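PDB 6N36: beta-lactamase from Chitinophaga pinensis, which probably hydrolyses the amide bond of beta-lactam rings, using two zinc ions held in a metallo-beta-lactamase fold. Local coordinates for residues L10-W16 against H85-V89; D19-F23 against H65-L69. All coordinates share one frame; numbering follows the deposited sequence.

Contacts 1 and 2 use consecutive pieces of the N-terminal region. Residues 10-16 pass over residues 85-89, which carry three zinc ligands. After the short helix 14-17 the chain runs on as residues 19-23, which lie against helix 58-69. The two contact centres are about 19 Å apart, and their segments do not otherwise touch. Contact 1 belongs to the active site: His85 binds one zinc ion, Asp87 and His88 the other, and Asp87 packs on Trp16. Contact 2 is remote from the metals: His65 NE2 is 17.9 Å from the nearer zinc ion, the one bound by Asp87. It joins the chain ahead of strand 23-26 to a helix of the fold.

Contact 1: residues L10-W16 against H85-V89; sequences LYVDKEW and HYDHV. With ZN (zinc ion), chain B; ZN (zinc ion), chain C.
Tyr86, Asp87 and the N-terminal residues Leu10, Tyr11 and Trp16 meet beside the zinc site. Residues 85-89 belong to the HxHxDH motif of metallo-beta-lactamases, and the set of ligands resembles that of subclass B3 enzymes. One hydrogen bond crosses the contact: Tyr86 OH donates to Tyr11 O at 2.6 Å. It reaches a lone pair in the carbonyl plane, at a C=O...O angle of 137°. With CG between its backbone N and carbonyl carbon (chi1 75°), Tyr86 turns its hydroxyl end toward residues 10-16.

Aromatic and apolar contacts make up the rest. The edge of Trp16 points to the face of Tyr86 in an offset edge-to-face pair. The six-membered ring of Trp16 and the Tyr86 ring have centroids 5.9 Å apart and planes at 73°. Leu10 CD1 lies over one face of Tyr86, 4.2 Å from Tyr86 CD2. Asp87 CB makes a CH-pi contact over Trp16, 3.9 Å from the centroid of the six-membered ring. Asp13 CB is on the opposite face, so the indole is held between two aspartates. Asp13 also N-caps the short helix, with Glu15 N donating to Asp13 OD1 at 2.9 Å.

Metal bonds fix the other segment. His85 joins His83 and His160 on one zinc ion; Asp87 and His88 join His226 on the other. Water 2 bridges the two metals. Asp87 OD2 binds its zinc ion at 2.1 Å and also lies over the Trp16 face, 3.8 Å from Trp16 CZ2.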
loop_
_atom_site.group_PDB
_atom_site.type_symbol
_atom_site.label_atom_id
_atom_site.label_comp_id
_atom_site.label_asym_id
_atom_site.label_seq_id
_atom_site.Cartn_x
_atom_site.Cartn_y
_atom_site.Cartn_z
ATOM N N LEU A 10 -17.371 7.686 8.988
ATOM C CA LEU A 10 -16.490 7.563 7.801
ATOM C C LEU A 10 -17.052 6.489 6.873
ATOM O O LEU A 10 -17.455 5.411 7.363
ATOM C CB LEU A 10 -15.071 7.186 8.227
ATOM C CG LEU A 10 -14.210 8.340 8.732
ATOM C CD1 LEU A 10 -12.887 7.805 9.278
ATOM C CD2 LEU A 10 -13.984 9.350 7.622
ATOM N N TYR A 11 -16.978 6.720 5.576
ATOM C CA TYR A 11 -17.384 5.707 4.581
ATOM C C TYR A 11 -16.475 4.473 4.647
ATOM O O TYR A 11 -15.261 4.625 4.591
ATOM C CB TYR A 11 -17.324 6.273 3.172
ATOM C CG TYR A 11 -17.473 5.239 2.092
ATOM C CD1 TYR A 11 -18.693 4.623 1.883
ATOM C CD2 TYR A 11 -16.416 4.879 1.280
ATOM C CE1 TYR A 11 -18.853 3.679 0.882
ATOM C CE2 TYR A 11 -16.559 3.936 0.278
ATOM C CZ TYR A 11 -17.790 3.345 0.075
ATOM O OH TYR A 11 -17.958 2.427 -0.921
ATOM N N VAL A 12 -17.090 3.302 4.705
ATOM C CA VAL A 12 -16.383 1.998 4.575
ATOM C C VAL A 12 -17.119 1.158 3.538
ATOM O O VAL A 12 -18.289 0.808 3.789
ATOM C CB VAL A 12 -16.222 1.296 5.939
ATOM C CG1 VAL A 12 -15.495 -0.024 5.834
ATOM C CG2 VAL A 12 -15.527 2.190 6.948
ATOM N N ASP A 13 -16.490 0.822 2.429
ATOM C CA ASP A 13 -17.011 -0.082 1.368
ATOM C C ASP A 13 -17.191 -1.472 1.997
ATOM O O ASP A 13 -16.247 -1.933 2.642
ATOM C CB ASP A 13 -16.056 -0.079 0.184
ATOM C CG ASP A 13 -16.422 -0.900 -1.055
ATOM O OD1 ASP A 13 -16.916 -1.986 -0.917
ATOM O OD2 ASP A 13 -16.115 -0.454 -2.191
ATOM N N LYS A 14 -18.281 -2.166 1.742
ATOM C CA LYS A 14 -18.453 -3.507 2.363
ATOM C C LYS A 14 -17.253 -4.403 2.010
ATOM O O LYS A 14 -16.832 -5.247 2.872
ATOM C CB LYS A 14 -19.789 -4.107 1.924
ATOM C CG LYS A 14 -19.800 -4.611 0.486
ATOM C CD LYS A 14 -21.144 -5.269 0.063
ATOM C CE LYS A 14 -21.858 -4.418 -0.962
ATOM N NZ LYS A 14 -21.029 -4.140 -2.163
ATOM N N GLU A 15 -16.658 -4.248 0.812
ATOM C CA GLU A 15 -15.529 -5.128 0.405
ATOM C C GLU A 15 -14.248 -4.766 1.182
ATOM O O GLU A 15 -13.297 -5.610 1.269
ATOM C CB GLU A 15 -15.310 -5.014 -1.100
ATOM C CG GLU A 15 -16.480 -5.568 -1.898
ATOM C CD GLU A 15 -16.222 -5.710 -3.391
ATOM O OE1 GLU A 15 -15.181 -5.194 -3.867
ATOM O OE2 GLU A 15 -17.054 -6.362 -4.081
ATOM N N TRP A 16 -14.198 -3.575 1.778
ATOM C CA TRP A 16 -12.993 -3.169 2.566
ATOM C C TRP A 16 -12.888 -4.008 3.838
ATOM O O TRP A 16 -11.774 -4.240 4.328
ATOM C CB TRP A 16 -13.049 -1.684 2.930
ATOM C CG TRP A 16 -12.802 -0.768 1.783
ATOM C CD1 TRP A 16 -12.606 -1.098 0.477
ATOM C CD2 TRP A 16 -12.807 0.661 1.858
ATOM N NE1 TRP A 16 -12.493 0.045 -0.275
ATOM C CE2 TRP A 16 -12.556 1.133 0.554
ATOM C CE3 TRP A 16 -13.010 1.575 2.898
ATOM C CZ2 TRP A 16 -12.536 2.506 0.278
ATOM C CZ3 TRP A 16 -12.951 2.922 2.629
ATOM C CH2 TRP A 16 -12.744 3.369 1.324
ATOM N N HIS A 85 -3.915 7.330 3.444
ATOM C CA HIS A 85 -5.382 7.454 3.500
ATOM C C HIS A 85 -5.928 6.462 4.518
ATOM O O HIS A 85 -5.330 5.388 4.730
ATOM C CB HIS A 85 -6.019 7.231 2.124
ATOM C CG HIS A 85 -5.953 8.397 1.188
ATOM N ND1 HIS A 85 -6.140 8.284 -0.192
ATOM C CD2 HIS A 85 -5.691 9.698 1.425
ATOM C CE1 HIS A 85 -6.047 9.476 -0.739
ATOM N NE2 HIS A 85 -5.792 10.360 0.231
ATOM N N TYR A 86 -7.092 6.761 5.082
ATOM C CA TYR A 86 -7.637 5.986 6.211
ATOM C C TYR A 86 -7.925 4.516 5.859
ATOM O O TYR A 86 -8.053 3.710 6.805
ATOM C CB TYR A 86 -8.877 6.683 6.772
ATOM C CG TYR A 86 -10.114 6.559 5.932
ATOM C CD1 TYR A 86 -10.369 7.453 4.905
ATOM C CD2 TYR A 86 -11.082 5.604 6.214
ATOM C CE1 TYR A 86 -11.542 7.405 4.165
ATOM C CE2 TYR A 86 -12.277 5.560 5.513
ATOM C CZ TYR A 86 -12.505 6.469 4.487
ATOM O OH TYR A 86 -13.649 6.425 3.758
ATOM N N ASP A 87 -8.133 4.166 4.605
ATOM C CA ASP A 87 -8.367 2.749 4.197
ATOM C C ASP A 87 -7.063 1.939 4.171
ATOM O O ASP A 87 -7.131 0.702 4.050
ATOM C CB ASP A 87 -9.141 2.662 2.877
ATOM C CG ASP A 87 -8.502 3.363 1.700
ATOM O OD1 ASP A 87 -7.774 4.396 1.945
ATOM O OD2 ASP A 87 -8.767 2.918 0.527
ATOM N N HIS A 88 -5.881 2.562 4.290
ATOM C CA HIS A 88 -4.579 1.875 4.299
ATOM C C HIS A 88 -3.806 2.084 5.597
ATOM O O HIS A 88 -2.820 1.335 5.812
ATOM C CB HIS A 88 -3.718 2.272 3.093
ATOM C CG HIS A 88 -4.510 2.115 1.833
ATOM N ND1 HIS A 88 -4.911 0.872 1.352
ATOM C CD2 HIS A 88 -5.073 3.051 1.037
ATOM C CE1 HIS A 88 -5.696 1.093 0.281
ATOM N NE2 HIS A 88 -5.761 2.435 0.065
ATOM N N VAL A 89 -4.195 3.078 6.423
ATOM C CA VAL A 89 -3.531 3.309 7.736
ATOM C C VAL A 89 -4.543 3.415 8.877
ATOM O O VAL A 89 -4.146 3.811 9.977
ATOM C CB VAL A 89 -2.616 4.543 7.709
ATOM C CG1 VAL A 89 -1.464 4.349 6.735
ATOM C CG2 VAL A 89 -3.376 5.841 7.474
HETATM ZN ZN ZN B . -7.392 3.245 -1.040
HETATM ZN ZN ZN C . -6.354 6.553 -1.370
HETATM O O HOH W 1 -7.675 5.686 -0.097
HETATM O O HOH W 2 -6.623 4.429 -2.482
HETATM O O HOH W 3 -8.341 7.192 -2.216
#

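Contact 2: residues D19-F23 against H65-L69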
loop_
_atom_site.group_PDB
_atom_site.type_symbol
_atom_site.label_atom_id
_atom_site.label_comp_id
_atom_site.label_asym_id
_atom_site.label_seq_id
_atom_site.Cartn_x
_atom_site.Cartn_y
_atom_site.Cartn_z
ATOM N N ASP A 19 -14.114 -10.401 4.966
ATOM C CA ASP A 19 -13.005 -11.334 5.248
ATOM C C ASP A 19 -12.565 -11.993 3.946
ATOM O O ASP A 19 -13.324 -12.074 2.957
ATOM C CB ASP A 19 -13.403 -12.338 6.325
ATOM C CG ASP A 19 -12.250 -12.995 7.055
ATOM O OD1 ASP A 19 -11.060 -12.658 6.785
ATOM O OD2 ASP A 19 -12.545 -13.862 7.860
ATOM N N TYR A 20 -11.301 -12.381 3.922
ATOM C CA TYR A 20 -10.699 -13.124 2.810
ATOM C C TYR A 20 -9.664 -14.078 3.408
ATOM O O TYR A 20 -8.896 -13.615 4.272
ATOM C CB TYR A 20 -10.137 -12.131 1.790
ATOM C CG TYR A 20 -9.769 -12.804 0.501
ATOM C CD1 TYR A 20 -10.745 -13.115 -0.429
ATOM C CD2 TYR A 20 -8.473 -13.191 0.220
ATOM C CE1 TYR A 20 -10.435 -13.768 -1.605
ATOM C CE2 TYR A 20 -8.136 -13.837 -0.955
ATOM C CZ TYR A 20 -9.125 -14.126 -1.882
ATOM O OH TYR A 20 -8.884 -14.809 -3.035
ATOM N N GLN A 21 -9.579 -15.289 2.869
ATOM C CA GLN A 21 -8.647 -16.351 3.320
ATOM C C GLN A 21 -7.223 -15.872 3.047
ATOM O O GLN A 21 -6.875 -15.656 1.902
ATOM C CB GLN A 21 -8.954 -17.643 2.542
ATOM C CG GLN A 21 -8.152 -18.856 2.982
ATOM C CD GLN A 21 -8.564 -20.189 2.378
ATOM O OE1 GLN A 21 -7.746 -21.085 2.215
ATOM N NE2 GLN A 21 -9.826 -20.342 2.007
ATOM N N PRO A 22 -6.352 -15.736 4.056
ATOM C CA PRO A 22 -4.984 -15.329 3.758
ATOM C C PRO A 22 -4.259 -16.446 3.003
ATOM O O PRO A 22 -4.579 -17.630 3.076
ATOM C CB PRO A 22 -4.363 -15.096 5.131
ATOM C CG PRO A 22 -5.158 -15.982 6.041
ATOM C CD PRO A 22 -6.567 -15.954 5.485
ATOM N N PHE A 23 -3.201 -16.043 2.293
ATOM C CA PHE A 23 -2.485 -16.998 1.458
ATOM C C PHE A 23 -1.073 -16.524 1.168
ATOM O O PHE A 23 -0.799 -15.325 1.195
ATOM C CB PHE A 23 -3.261 -17.251 0.169
ATOM C CG PHE A 23 -3.355 -16.110 -0.813
ATOM C CD1 PHE A 23 -4.287 -15.088 -0.667
ATOM C CD2 PHE A 23 -2.431 -15.996 -1.840
ATOM C CE1 PHE A 23 -4.355 -14.055 -1.594
ATOM C CE2 PHE A 23 -2.520 -14.980 -2.784
ATOM C CZ PHE A 23 -3.442 -13.969 -2.624
ATOM N N HIS A 65 -5.486 -13.368 10.732
ATOM C CA HIS A 65 -4.971 -13.928 9.471
ATOM C C HIS A 65 -3.566 -14.456 9.720
ATOM O O HIS A 65 -3.200 -15.486 9.154
ATOM C CB HIS A 65 -5.001 -12.853 8.403
ATOM C CG HIS A 65 -6.354 -12.607 7.864
ATOM N ND1 HIS A 65 -6.620 -11.554 6.999
ATOM C CD2 HIS A 65 -7.527 -13.220 8.082
ATOM C CE1 HIS A 65 -7.897 -11.580 6.685
ATOM N NE2 HIS A 65 -8.475 -12.587 7.314
ATOM N N MET A 66 -2.786 -13.713 10.493
ATOM C CA MET A 66 -1.401 -14.150 10.796
ATOM C C MET A 66 -1.434 -15.471 11.576
ATOM O O MET A 66 -0.664 -16.387 11.208
ATOM C CB MET A 66 -0.664 -13.053 11.530
ATOM C CG MET A 66 -0.247 -11.960 10.590
ATOM S SD MET A 66 0.665 -10.633 11.390
ATOM C CE MET A 66 2.180 -11.548 11.731
ATOM N N LYS A 67 -2.364 -15.612 12.519
ATOM C CA LYS A 67 -2.493 -16.858 13.306
ATOM C C LYS A 67 -2.814 -17.995 12.327
ATOM O O LYS A 67 -2.200 -19.101 12.421
ATOM C CB LYS A 67 -3.571 -16.692 14.379
ATOM C CG LYS A 67 -3.790 -17.924 15.246
ATOM C CD LYS A 67 -5.009 -17.833 16.165
ATOM C CE LYS A 67 -5.545 -19.208 16.532
ATOM N NZ LYS A 67 -6.882 -19.189 17.188
ATOM N N THR A 68 -3.790 -17.804 11.420
ATOM C CA THR A 68 -4.159 -18.834 10.417
ATOM C C THR A 68 -2.922 -19.328 9.651
ATOM O O THR A 68 -2.841 -20.530 9.375
ATOM C CB THR A 68 -5.221 -18.327 9.431
ATOM O OG1 THR A 68 -6.385 -18.124 10.238
ATOM C CG2 THR A 68 -5.441 -19.261 8.269
ATOM N N LEU A 69 -1.993 -18.426 9.290
ATOM C CA LEU A 69 -0.762 -18.752 8.540
ATOM C C LEU A 69 0.338 -19.335 9.453
ATOM O O LEU A 69 1.350 -19.806 8.856
ATOM C CB LEU A 69 -0.234 -17.491 7.864
ATOM C CG LEU A 69 -1.138 -16.910 6.763
ATOM C CD1 LEU A 69 -0.549 -15.577 6.285
ATOM C CD2 LEU A 69 -1.303 -17.890 5.636
#
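His65 reaches from its helix to Asp19, passing Pro22 on the way. Its CB packs against the proline ring, 3.9 Å from Pro22 CG. CG is anti to the carbonyl carbon (chi1 -77°), and from there the imidazole runs out along the loop. Pro22 CD lies over one ring face in a CH-pi contact, 4.2 Å from the ring centroid. His65 CG and CD2 lie beneath Pro22 CD, CD2 at 3.9 Å. ND1 turns to the main chain and donates to Ile32 O.

The helix that carries His65, 58-69, is the connection of a beta-alpha-beta crossover between the parallel strands 48-51 and 76-80. The loop leads into strand 23-26, which is outermost in the same seven-stranded sheet.

Farther along the ring, CE1 is 3.3 Å from Tyr20 O, which is also 3.2 Å from NE2 but poorly angled for a bond. At the tip, NE2 donates to Asp19 OD1 at 2.6 Å, with an N-H...O angle of 156°. OD1 sits in the imidazole plane, and the carboxylate is nearly coplanar with the ring, 11° apart. Tyr20 N gives OD1 a second, weak bond. Both ring nitrogens donate to an acceptor, which restrains the ring's rotation and suggests a positively charged imidazole facing the Asp19 carboxylate.

One helical turn on, Leu69 CD1 meets Pro22 CB at 4.0 Å. Thr68 CG2 touches Pro22 CG at the same distance.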